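Local coordinates for protein XPF endonuclease (Aeropyrum pernix, PDB 2BGW) that probably acts as a structure-specific, metal-dependent endonuclease that cuts DNA strands in nucleotide excision repair, at residues 40-45 with 50-55; 85-90 with 124-129. All blocks are in the same frame, centred on the assembly; numbering follows the deposited sequence.

How the contacts relate
Both contacts are buried and use the same mixed sheet, in which strands 49-55 and 81-87 are parallel neighbours; their centres lie about 12 Å apart. Contact 1, its centre about 7 Å from that of the chain, is a hairpin pairing made of backbone hydrogen bonds, with carboxylates that hold a magnesium ion. Contact 2, its centre about 18 Å from that of the chain and close to the second subunit, packs a helix on the sheet through a few methyl groups and one hydroxyl. They meet directly: the Arg-53 guanidinium of contact 1 forms a salt bridge with Glu-87 of contact 2, and Val-51 CG1 packs against Ile-85 CD1.

Contact 1: residues 40-45 with 50-55; sequences MGDYLV and IVERKT. With MG (magnesium ion), chain E; SO4 (sulfate ion), chain G; SO4 (sulfate ion), chain H.
Asp-42 OD2 is gripped twice, by the magnesium ion at 2.4 Å and by the backbone N of Arg-53 at 2.6 Å. That N-H arrives on the anti side, 30° out of the carboxylate plane. Glu-52 OE2 binds the same ion at 2.3 Å. The Glu-52 chain leaves anti to the backbone N and folds over about CB-CG (chi2 41°), curling its carboxylate, turned 71° from that of Asp-42, back to the metal. The Arg-53 carbonyl O belongs to the site too. These residues fit the GDXnERKX3D signature of XPF nucleases, their version of the PD-(D/E)XK motif, with Asp-58 as its last member. Asp-42 leads into strand 43-46 through a classic beta bulge: Val-51 O accepts from both Asp-42 N (2.8 Å) and Tyr-43 N (2.9 Å). Val-51 N returns a bond to Tyr-43 O, making the two a hydrogen-bonded antiparallel pair within the bulge. Arg-53 CB sits at the edge of the Tyr-43 ring; the extended chain then brings NH2 to a salt bridge with Glu-87 OE2 and NH1 to 2.8 Å from a sulfate O1. With an alanine in place of Arg-53, the Glu-87 carboxylate would probably lose its charge mate and the sulfate the NH1 bond.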
loop_
_atom_site.group_PDB
_atom_site.type_symbol
_atom_site.label_atom_id
_atom_site.label_comp_id
_atom_site.label_asym_id
_atom_site.label_seq_id
_atom_site.Cartn_x
_atom_site.Cartn_y
_atom_site.Cartn_z
ATOM N N MET A 40 1.242 3.999 -9.947
ATOM C CA MET A 40 0.648 4.487 -8.696
ATOM C C MET A 40 1.645 4.571 -7.544
ATOM O O MET A 40 2.605 3.828 -7.520
ATOM C CB MET A 40 -0.548 3.609 -8.294
ATOM C CG MET A 40 -0.234 2.178 -8.032
ATOM S SD MET A 40 -1.665 1.147 -8.403
ATOM C CE MET A 40 -2.778 1.586 -7.103
ATOM N N GLY A 41 1.399 5.472 -6.597
ATOM C CA GLY A 41 2.218 5.603 -5.403
ATOM C C GLY A 41 3.545 6.249 -5.712
ATOM O O GLY A 41 3.813 6.583 -6.861
ATOM N N ASP A 42 4.402 6.386 -4.703
ATOM C CA ASP A 42 5.588 7.221 -4.844
ATOM C C ASP A 42 6.848 6.445 -4.773
ATOM O O ASP A 42 7.842 6.845 -5.363
ATOM C CB ASP A 42 5.637 8.327 -3.788
ATOM C CG ASP A 42 4.320 9.075 -3.660
ATOM O OD1 ASP A 42 3.608 9.250 -4.693
ATOM O OD2 ASP A 42 3.980 9.461 -2.517
ATOM N N TYR A 43 6.824 5.345 -4.039
ATOM C CA TYR A 43 8.003 4.515 -3.950
ATOM C C TYR A 43 7.650 3.062 -4.121
ATOM O O TYR A 43 6.814 2.550 -3.393
ATOM C CB TYR A 43 8.702 4.719 -2.612
ATOM C CG TYR A 43 9.286 6.071 -2.470
ATOM C CD1 TYR A 43 8.531 7.112 -1.942
ATOM C CD2 TYR A 43 10.570 6.335 -2.876
ATOM C CE1 TYR A 43 9.047 8.383 -1.812
ATOM C CE2 TYR A 43 11.106 7.597 -2.747
ATOM C CZ TYR A 43 10.328 8.615 -2.217
ATOM O OH TYR A 43 10.824 9.878 -2.088
ATOM N N LEU A 44 8.290 2.411 -5.087
ATOM C CA LEU A 44 8.206 0.972 -5.216
ATOM C C LEU A 44 9.328 0.307 -4.399
ATOM O O LEU A 44 10.516 0.429 -4.703
ATOM C CB LEU A 44 8.238 0.553 -6.698
ATOM C CG LEU A 44 8.088 -0.962 -6.914
ATOM C CD1 LEU A 44 6.670 -1.460 -6.671
ATOM C CD2 LEU A 44 8.565 -1.375 -8.257
ATOM N N VAL A 45 8.945 -0.436 -3.382
ATOM C CA VAL A 45 9.894 -0.947 -2.408
ATOM C C VAL A 45 10.336 -2.408 -2.639
ATOM O O VAL A 45 11.497 -2.734 -2.516
ATOM C CB VAL A 45 9.324 -0.732 -0.998
ATOM C CG1 VAL A 45 10.095 -1.509 0.026
ATOM C CG2 VAL A 45 9.365 0.717 -0.690
ATOM N N ILE A 50 4.069 -1.189 -2.011
ATOM C CA ILE A 50 4.054 0.156 -2.558
ATOM C C ILE A 50 3.971 1.136 -1.385
ATOM O O ILE A 50 3.367 0.830 -0.347
ATOM C CB ILE A 50 2.892 0.361 -3.582
ATOM C CG1 ILE A 50 3.062 1.649 -4.364
ATOM C CG2 ILE A 50 1.552 0.402 -2.899
ATOM C CD1 ILE A 50 4.009 1.537 -5.472
ATOM N N VAL A 51 4.593 2.300 -1.563
ATOM C CA VAL A 51 4.651 3.351 -0.558
ATOM C C VAL A 51 4.120 4.638 -1.167
ATOM O O VAL A 51 4.509 5.028 -2.285
ATOM C CB VAL A 51 6.115 3.586 -0.076
ATOM C CG1 VAL A 51 6.266 4.903 0.691
ATOM C CG2 VAL A 51 6.584 2.437 0.770
ATOM N N GLU A 52 3.241 5.293 -0.419
ATOM C CA GLU A 52 2.631 6.550 -0.817
ATOM C C GLU A 52 3.067 7.511 0.254
ATOM O O GLU A 52 2.834 7.268 1.422
ATOM C CB GLU A 52 1.092 6.371 -0.860
ATOM C CG GLU A 52 0.215 7.593 -1.119
ATOM C CD GLU A 52 0.762 8.533 -2.198
ATOM O OE1 GLU A 52 1.235 8.066 -3.265
ATOM O OE2 GLU A 52 0.699 9.766 -1.976
ATOM N N ARG A 53 3.760 8.571 -0.129
ATOM C CA ARG A 53 4.308 9.529 0.841
ATOM C C ARG A 53 3.428 10.743 0.883
ATOM O O ARG A 53 3.091 11.293 -0.154
ATOM C CB ARG A 53 5.712 9.976 0.460
ATOM C CG ARG A 53 6.292 10.983 1.407
ATOM C CD ARG A 53 7.457 11.706 0.767
ATOM N NE ARG A 53 7.928 12.846 1.552
ATOM C CZ ARG A 53 7.911 14.112 1.131
ATOM N NH1 ARG A 53 7.453 14.410 -0.074
ATOM N NH2 ARG A 53 8.371 15.084 1.907
ATOM N N LYS A 54 3.076 11.169 2.091
ATOM C CA LYS A 54 2.209 12.325 2.284
ATOM C C LYS A 54 2.622 13.118 3.510
ATOM O O LYS A 54 2.829 12.543 4.584
ATOM C CB LYS A 54 0.782 11.832 2.447
ATOM C CG LYS A 54 -0.133 12.410 1.449
ATOM C CD LYS A 54 -0.982 11.362 0.835
ATOM C CE LYS A 54 -1.300 11.794 -0.567
ATOM N NZ LYS A 54 -2.510 11.090 -0.966
ATOM N N THR A 55 2.768 14.430 3.339
ATOM C CA THR A 55 2.969 15.352 4.474
ATOM C C THR A 55 1.693 15.353 5.311
ATOM O O THR A 55 0.579 15.181 4.769
ATOM C CB THR A 55 3.158 16.788 4.013
ATOM O OG1 THR A 55 2.109 17.107 3.103
ATOM C CG2 THR A 55 4.512 17.017 3.341
HETATM MG MG MG E . 2.302 11.224 -2.674
HETATM S S SO4 G . 7.543 17.839 -0.991
HETATM O O1 SO4 G . 7.979 16.628 -1.682
HETATM O O2 SO4 G . 6.133 17.657 -0.618
HETATM O O3 SO4 G . 8.343 18.054 0.228
HETATM O O4 SO4 G . 7.771 18.955 -1.918
HETATM S S SO4 H . -1.962 7.565 -7.366
HETATM O O1 SO4 H . -1.448 7.677 -8.753
HETATM O O2 SO4 H . -1.315 6.459 -6.654
HETATM O O3 SO4 H . -1.532 8.726 -6.587
HETATM O O4 SO4 H . -3.449 7.419 -7.361
#

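Contact 2: residues 85-90 with 124-129; sequences IVEGPP and KGTALV
Thr-126, in the first turn of helix 123-137, meets two residues of strand 85-87 with its two branches. Its OG1 lies beside the backbone N (chi1 -48°) and donates a hydrogen bond to Glu-87 OE1, modelled at 2.4 Å, a length too short to be trusted at this resolution. Glu-87 reaches it with an extended chain that crosses the threonine at about a right angle; its other oxygen, OE2, is taken up by the Arg-53 guanidinium. The same hydroxyl is also hydrogen-bonded to Thr-120 on the adjoining strand. The methyl CG2, anti to the backbone N, rests between two branches of Ile-85, 3.5 Å from CG2 and 3.8 Å from CD1. Helix and strand run nearly antiparallel, at 160° with axes 9.0 Å apart; strands 81-87 and 116-120 are the parallel pair of a beta-alpha-beta crossover through helix 99-112, and helix 123-137 then turns back over the sheet. Leu-128 and Val-129 pack on Tyr-103 of the second subunit, on the side of the helix that faces the dimer partner. Val-129 also reaches Ile-85 tip to tip, CG1 4.0 Å from CD1.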
loop_
_atom_site.group_PDB
_atom_site.type_symbol
_atom_site.label_atom_id
_atom_site.label_comp_id
_atom_site.label_asym_id
_atom_site.label_seq_id
_atom_site.Cartn_x
_atom_site.Cartn_y
_atom_site.Cartn_z
ATOM N N ILE A 85 2.874 6.727 4.331
ATOM C CA ILE A 85 3.760 7.315 5.302
ATOM C C ILE A 85 3.349 8.737 5.493
ATOM O O ILE A 85 3.388 9.528 4.550
ATOM C CB ILE A 85 5.241 7.284 4.854
ATOM C CG1 ILE A 85 5.801 5.857 4.962
ATOM C CG2 ILE A 85 6.064 8.287 5.672
ATOM C CD1 ILE A 85 7.088 5.671 4.221
ATOM N N VAL A 86 2.955 9.067 6.715
ATOM C CA VAL A 86 2.555 10.434 7.003
ATOM C C VAL A 86 3.692 11.210 7.666
ATOM O O VAL A 86 4.166 10.884 8.767
ATOM C CB VAL A 86 1.273 10.485 7.806
ATOM C CG1 VAL A 86 0.864 11.917 8.005
ATOM C CG2 VAL A 86 0.158 9.703 7.088
ATOM N N GLU A 87 4.135 12.228 6.946
ATOM C CA GLU A 87 5.300 12.999 7.318
ATOM C C GLU A 87 4.913 14.311 8.021
ATOM O O GLU A 87 4.305 15.212 7.398
ATOM C CB GLU A 87 6.095 13.291 6.050
ATOM C CG GLU A 87 7.334 14.140 6.201
ATOM C CD GLU A 87 8.170 14.078 4.944
ATOM O OE1 GLU A 87 8.662 12.962 4.630
ATOM O OE2 GLU A 87 8.321 15.127 4.259
ATOM N N GLY A 88 5.285 14.422 9.299
ATOM C CA GLY A 88 4.907 15.570 10.103
ATOM C C GLY A 88 3.807 15.180 11.073
ATOM O O GLY A 88 3.303 14.062 11.027
ATOM N N PRO A 89 3.425 16.103 11.968
ATOM C CA PRO A 89 2.465 15.804 13.012
ATOM C C PRO A 89 1.150 15.338 12.453
ATOM O O PRO A 89 0.625 15.924 11.517
ATOM C CB PRO A 89 2.290 17.144 13.714
ATOM C CG PRO A 89 3.584 17.809 13.480
ATOM C CD PRO A 89 3.881 17.496 12.060
ATOM N N PRO A 90 0.623 14.268 13.030
ATOM C CA PRO A 90 -0.586 13.658 12.554
ATOM C C PRO A 90 -1.661 14.677 12.303
ATOM O O PRO A 90 -2.332 14.587 11.303
ATOM C CB PRO A 90 -0.970 12.753 13.701
ATOM C CG PRO A 90 0.351 12.323 14.253
ATOM C CD PRO A 90 1.184 13.555 14.191
ATOM N N LYS A 124 13.826 12.833 6.301
ATOM C CA LYS A 124 14.849 11.889 6.748
ATOM C C LYS A 124 14.197 10.687 7.411
ATOM O O LYS A 124 14.652 9.570 7.259
ATOM C CB LYS A 124 15.807 12.577 7.725
ATOM C CG LYS A 124 17.040 11.791 8.051
ATOM C CD LYS A 124 17.527 12.084 9.438
ATOM C CE LYS A 124 18.932 11.519 9.657
ATOM N NZ LYS A 124 19.299 11.523 11.115
ATOM N N GLY A 125 13.122 10.928 8.141
ATOM C CA GLY A 125 12.402 9.846 8.774
ATOM C C GLY A 125 11.748 8.953 7.734
ATOM O O GLY A 125 11.779 7.723 7.830
ATOM N N THR A 126 11.145 9.578 6.732
ATOM C CA THR A 126 10.480 8.848 5.655
ATOM C C THR A 126 11.525 8.048 4.903
ATOM O O THR A 126 11.327 6.849 4.644
ATOM C CB THR A 126 9.744 9.806 4.718
ATOM O OG1 THR A 126 8.963 10.703 5.523
ATOM C CG2 THR A 126 8.837 9.052 3.764
ATOM N N ALA A 127 12.651 8.710 4.626
ATOM C CA ALA A 127 13.793 8.087 3.985
ATOM C C ALA A 127 14.350 6.902 4.797
ATOM O O ALA A 127 14.719 5.871 4.227
ATOM C CB ALA A 127 14.818 9.089 3.718
ATOM N N LEU A 128 14.347 7.010 6.116
ATOM C CA LEU A 128 14.742 5.878 6.933
ATOM C C LEU A 128 13.736 4.723 6.867
ATOM O O LEU A 128 14.120 3.565 6.731
ATOM C CB LEU A 128 15.007 6.308 8.376
ATOM C CG LEU A 128 16.232 7.222 8.492
ATOM C CD1 LEU A 128 16.157 8.121 9.714
ATOM C CD2 LEU A 128 17.506 6.403 8.500
ATOM N N VAL A 129 12.455 5.042 6.949
ATOM C CA VAL A 129 11.417 4.029 6.968
ATOM C C VAL A 129 11.402 3.314 5.633
ATOM O O VAL A 129 11.273 2.088 5.567
ATOM C CB VAL A 129 10.044 4.679 7.249
ATOM C CG1 VAL A 129 8.911 3.689 7.168
ATOM C CG2 VAL A 129 10.069 5.283 8.607
#